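Local coordinates for protein OBody AM2EP06 (PDB 4GN4) that is an engineered OB-fold domain (OBody) that binds a partner protein, probably through the face that in OB-folds binds nucleic acid, at residues I13-H18 and T93-F98. Numbering follows the deposited sequence.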
loop_
_atom_site.group_PDB
_atom_site.type_symbol
_atom_site.label_atom_id
_atom_site.label_comp_id
_atom_site.label_asym_id
_atom_site.label_seq_id
_atom_site.Cartn_x
_atom_site.Cartn_y
_atom_site.Cartn_z
ATOM N N ILE A 13 15.888 -2.692 13.963
ATOM C CA ILE A 13 15.321 -3.558 12.895
ATOM C C ILE A 13 16.052 -3.177 11.604
ATOM O O ILE A 13 15.835 -2.095 11.038
ATOM C CB ILE A 13 13.752 -3.450 12.747
ATOM C CG1 ILE A 13 13.002 -3.777 14.080
ATOM C CG2 ILE A 13 13.273 -4.424 11.621
ATOM C CD1 ILE A 13 13.305 -5.153 14.725
ATOM N N THR A 14 16.965 -4.039 11.169
ATOM C CA THR A 14 17.833 -3.753 10.000
ATOM C C THR A 14 17.717 -4.912 9.003
ATOM O O THR A 14 17.285 -5.992 9.340
ATOM C CB THR A 14 19.338 -3.656 10.430
ATOM O OG1 THR A 14 19.736 -4.967 10.884
ATOM C CG2 THR A 14 19.523 -2.570 11.566
ATOM N N PRO A 15 18.163 -4.696 7.751
ATOM C CA PRO A 15 18.043 -5.759 6.751
ATOM C C PRO A 15 18.768 -7.037 7.176
ATOM O O PRO A 15 18.412 -8.149 6.726
ATOM C CB PRO A 15 18.675 -5.132 5.490
ATOM C CG PRO A 15 18.482 -3.606 5.718
ATOM C CD PRO A 15 18.645 -3.407 7.207
ATOM N N ASN A 16 19.745 -6.900 8.085
ATOM C CA ASN A 16 20.575 -8.058 8.497
ATOM C C ASN A 16 19.782 -9.009 9.409
ATOM O O ASN A 16 20.199 -10.152 9.632
ATOM C CB ASN A 16 21.851 -7.632 9.234
ATOM C CG ASN A 16 22.864 -8.724 9.243
ATOM O OD1 ASN A 16 23.080 -9.381 8.200
ATOM N ND2 ASN A 16 23.528 -8.941 10.383
ATOM N N LEU A 17 18.633 -8.522 9.888
ATOM C CA LEU A 17 17.665 -9.353 10.634
ATOM C C LEU A 17 16.706 -10.121 9.734
ATOM O O LEU A 17 15.831 -10.877 10.234
ATOM C CB LEU A 17 16.846 -8.470 11.639
ATOM C CG LEU A 17 17.482 -8.167 13.012
ATOM C CD1 LEU A 17 16.495 -7.200 13.835
ATOM C CD2 LEU A 17 17.773 -9.455 13.816
ATOM N N HIS A 18 16.829 -9.958 8.405
ATOM C CA HIS A 18 15.917 -10.644 7.429
ATOM C C HIS A 18 15.617 -12.083 7.809
ATOM O O HIS A 18 16.566 -12.908 7.914
ATOM C CB HIS A 18 16.571 -10.679 6.007
ATOM C CG HIS A 18 15.717 -11.307 4.932
ATOM N ND1 HIS A 18 14.666 -10.648 4.332
ATOM C CD2 HIS A 18 15.726 -12.543 4.392
ATOM C CE1 HIS A 18 14.109 -11.423 3.420
ATOM N NE2 HIS A 18 14.726 -12.582 3.439
ATOM N N THR A 93 16.485 2.795 5.025
ATOM C CA THR A 93 16.359 1.725 6.090
ATOM C C THR A 93 16.067 0.275 5.627
ATOM O O THR A 93 16.630 -0.692 6.195
ATOM C CB THR A 93 15.249 2.053 7.125
ATOM O OG1 THR A 93 13.968 2.024 6.450
ATOM C CG2 THR A 93 15.493 3.412 7.812
ATOM N N GLY A 94 15.176 0.120 4.636
ATOM C CA GLY A 94 15.109 -1.133 3.875
ATOM C C GLY A 94 14.520 -2.296 4.652
ATOM O O GLY A 94 14.916 -3.419 4.410
ATOM N N VAL A 95 13.554 -2.085 5.535
ATOM C CA VAL A 95 12.946 -3.252 6.234
ATOM C C VAL A 95 11.410 -3.068 6.382
ATOM O O VAL A 95 10.878 -1.945 6.419
ATOM C CB VAL A 95 13.542 -3.479 7.671
ATOM C CG1 VAL A 95 14.951 -3.906 7.667
ATOM C CG2 VAL A 95 13.329 -2.154 8.517
ATOM N N GLU A 96 10.733 -4.193 6.436
ATOM C CA GLU A 96 9.344 -4.260 6.879
ATOM C C GLU A 96 9.167 -5.473 7.785
ATOM O O GLU A 96 10.079 -6.324 7.891
ATOM C CB GLU A 96 8.352 -4.232 5.682
ATOM C CG GLU A 96 8.867 -4.955 4.547
ATOM C CD GLU A 96 8.152 -4.782 3.168
ATOM O OE1 GLU A 96 8.021 -3.720 2.500
ATOM O OE2 GLU A 96 7.917 -5.866 2.660
ATOM N N ILE A 97 8.032 -5.546 8.460
ATOM C CA ILE A 97 7.747 -6.634 9.353
ATOM C C ILE A 97 6.413 -7.224 8.875
ATOM O O ILE A 97 5.425 -6.528 8.662
ATOM C CB ILE A 97 7.632 -6.178 10.806
ATOM C CG1 ILE A 97 9.013 -5.783 11.332
ATOM C CG2 ILE A 97 7.017 -7.356 11.661
ATOM C CD1 ILE A 97 8.913 -5.214 12.815
ATOM N N PHE A 98 6.435 -8.540 8.649
ATOM C CA PHE A 98 5.219 -9.277 8.322
ATOM C C PHE A 98 4.708 -9.870 9.661
ATOM O O PHE A 98 5.344 -10.791 10.192
ATOM C CB PHE A 98 5.617 -10.439 7.396
ATOM C CG PHE A 98 6.143 -9.990 6.028
ATOM C CD1 PHE A 98 5.758 -8.776 5.525
ATOM C CD2 PHE A 98 7.016 -10.831 5.248
ATOM C CE1 PHE A 98 6.173 -8.330 4.252
ATOM C CE2 PHE A 98 7.446 -10.417 3.933
ATOM C CZ PHE A 98 7.018 -9.139 3.449
HETATM O O HOH W 1 17.077 -0.802 8.956
#
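Ile13 packs on Val95 and, more loosely, Ile97, joining the loop that leads into strand 21-33 to the start of strand 95-99 in this OB-fold barrel. Its methyl CG2 does the touching, lying 3.8 Å from Val95 CG2 with the two side chains crossing at about a right angle. With that branch anti to the backbone N, the beta-branched isoleucine holds CG2 against the strand, while Val22 and Val24 of strand 21-33 pack against it too, as they do against Ile97; a purely apolar residue suits this buried corner. The Ile13 carbonyl oxygen lies beside Val95 CG2 at 3.6 Å. One water donates to Ile13 O at 2.7 Å and to Thr93 O at 2.8 Å, bridging two backbones that make no direct hydrogen bond with each other.

Thr14 turns its side chain away from the strand, yet its backbone is part of the contact: Val95 CG1 presses against the Thr14-Pro15 peptide, 3.2 Å from Thr14 C, which is tight for a methyl group. Thr14 O then accepts a hydrogen bond from Leu17 N, shaping the short 3-10 turn of 15-17. Pro15 suits the first position of that turn, since its ring-restricted phi, here -59°, fits and its missing N-H costs no bond. Its CG meets the carbonyl oxygens of Thr93 and Gly94, in the residues leading into the strand, while CD also meets Val95. Gly94, with phi 72° and psi 34°, adopts a left-handed conformation that glycine accepts readily, just before the strand begins. Pro15 CG and CD each lie 3.5 Å from Thr93 O, a van der Waals contact.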